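Local coordinates for protein CutA1 (Shewanella, PDB 3AHP) that belongs to the trimeric CutA1 family of the GlnB-like clan and is probably involved in tolerance of divalent metal ions, at residues B[18-21]-B[22-26]. Residues are numbered along the deposited sequence; the frame is centred on the assembly and turned at random.
Sequences IACR and IATAL
The flat carbonyl group of C20 is approached from both faces by T24: the backbone N comes from one and the hydroxyl from the other. T24 OG1 lies 2.8 Å from C20 O and T24 N 2.9 Å, each about 30° out of the carbonyl plane and on opposite sides, which lets one oxygen take both donors. Threonine suits the place because OG1, turned beside its own backbone N (chi1 -60°), is carried back toward the preceding turn, within reach of C20 O. A valine in its place, with a methyl where the hydroxyl sits, would probably leave C20 O with the bond from the backbone N alone. These i to i+4 bonds belong to helix 16-28, which packs on the antiparallel sheet of the ferredoxin-like CutA1 subunit, beside helix 68-78. A19 and A23 are one turn apart, their backbones joined by A23 N to A19 O at 2.7 Å; their short methyls let the helix lie close on strands 34-38 and 50-64. I18 and I22 run side by side, I18 CG2 meeting I22 CD1 at 3.7 Å, and both touch C13 of strand 6-13; a branched apolar chain suits I22, buried also against V75 and M78. C20, a small side chain, packs against Q53 of a neighbouring subunit.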
loop_
_atom_site.group_PDB
_atom_site.type_symbol
_atom_site.label_atom_id
_atom_site.label_comp_id
_atom_site.label_asym_id
_atom_site.label_seq_id
_atom_site.Cartn_x
_atom_site.Cartn_y
_atom_site.Cartn_z
ATOM N N ILE B 18 10.651 5.275 -16.806
ATOM C CA ILE B 18 9.300 5.104 -17.253
ATOM C C ILE B 18 8.306 5.603 -16.189
ATOM O O ILE B 18 7.339 6.293 -16.505
ATOM C CB ILE B 18 9.052 3.638 -17.660
ATOM C CG1 ILE B 18 10.040 3.238 -18.765
ATOM C CG2 ILE B 18 7.585 3.417 -18.061
ATOM C CD1 ILE B 18 10.151 1.723 -19.028
ATOM N N ALA B 19 8.549 5.259 -14.930
ATOM C CA ALA B 19 7.651 5.666 -13.845
ATOM C C ALA B 19 7.556 7.184 -13.805
ATOM O O ALA B 19 6.459 7.757 -13.741
ATOM C CB ALA B 19 8.139 5.128 -12.518
ATOM N N CYS B 20 8.711 7.823 -13.936
ATOM C CA CYS B 20 8.793 9.257 -13.967
ATOM C C CYS B 20 8.037 9.877 -15.133
ATOM O O CYS B 20 7.363 10.887 -14.982
ATOM C CB CYS B 20 10.240 9.701 -13.993
ATOM S SG CYS B 20 10.383 11.472 -13.706
ATOM N N ARG B 21 8.196 9.293 -16.308
ATOM C CA ARG B 21 7.524 9.754 -17.497
ATOM C C ARG B 21 5.996 9.668 -17.330
ATOM O O ARG B 21 5.284 10.630 -17.597
ATOM C CB ARG B 21 8.021 8.940 -18.693
ATOM C CG ARG B 21 7.796 9.577 -20.063
ATOM C CD ARG B 21 8.800 9.051 -21.116
ATOM N NE ARG B 21 8.432 7.734 -21.657
ATOM C CZ ARG B 21 9.227 6.660 -21.642
ATOM N NH1 ARG B 21 10.451 6.733 -21.109
ATOM N NH2 ARG B 21 8.790 5.510 -22.147
ATOM N N ILE B 22 5.500 8.519 -16.884
ATOM C CA ILE B 22 4.086 8.339 -16.621
ATOM C C ILE B 22 3.602 9.214 -15.468
ATOM O O ILE B 22 2.593 9.900 -15.605
ATOM C CB ILE B 22 3.725 6.846 -16.388
ATOM C CG1 ILE B 22 4.110 6.014 -17.622
ATOM C CG2 ILE B 22 2.232 6.683 -16.075
ATOM C CD1 ILE B 22 4.157 4.505 -17.408
ATOM N N ALA B 23 4.310 9.213 -14.341
ATOM C CA ALA B 23 4.009 10.183 -13.264
ATOM C C ALA B 23 3.820 11.630 -13.763
ATOM O O ALA B 23 2.799 12.264 -13.478
ATOM C CB ALA B 23 5.088 10.147 -12.178
ATOM N N THR B 24 4.827 12.146 -14.467
ATOM C CA THR B 24 4.798 13.495 -15.022
ATOM C C THR B 24 3.550 13.733 -15.893
ATOM O O THR B 24 2.818 14.705 -15.705
ATOM C CB THR B 24 6.116 13.821 -15.797
ATOM O OG1 THR B 24 7.230 13.716 -14.911
ATOM C CG2 THR B 24 6.100 15.213 -16.361
ATOM N N ALA B 25 3.274 12.817 -16.804
ATOM C CA ALA B 25 2.101 12.943 -17.636
ATOM C C ALA B 25 0.855 13.061 -16.756
ATOM O O ALA B 25 0.071 14.007 -16.860
ATOM C CB ALA B 25 2.001 11.750 -18.602
ATOM N N LEU B 26 0.692 12.085 -15.877
ATOM C CA LEU B 26 -0.429 12.041 -14.961
ATOM C C LEU B 26 -0.585 13.368 -14.240
ATOM O O LEU B 26 -1.684 13.910 -14.154
ATOM C CB LEU B 26 -0.196 10.925 -13.946
ATOM C CG LEU B 26 -1.132 9.727 -14.022
ATOM C CD1 LEU B 26 -1.907 9.682 -15.327
ATOM C CD2 LEU B 26 -0.356 8.468 -13.782
#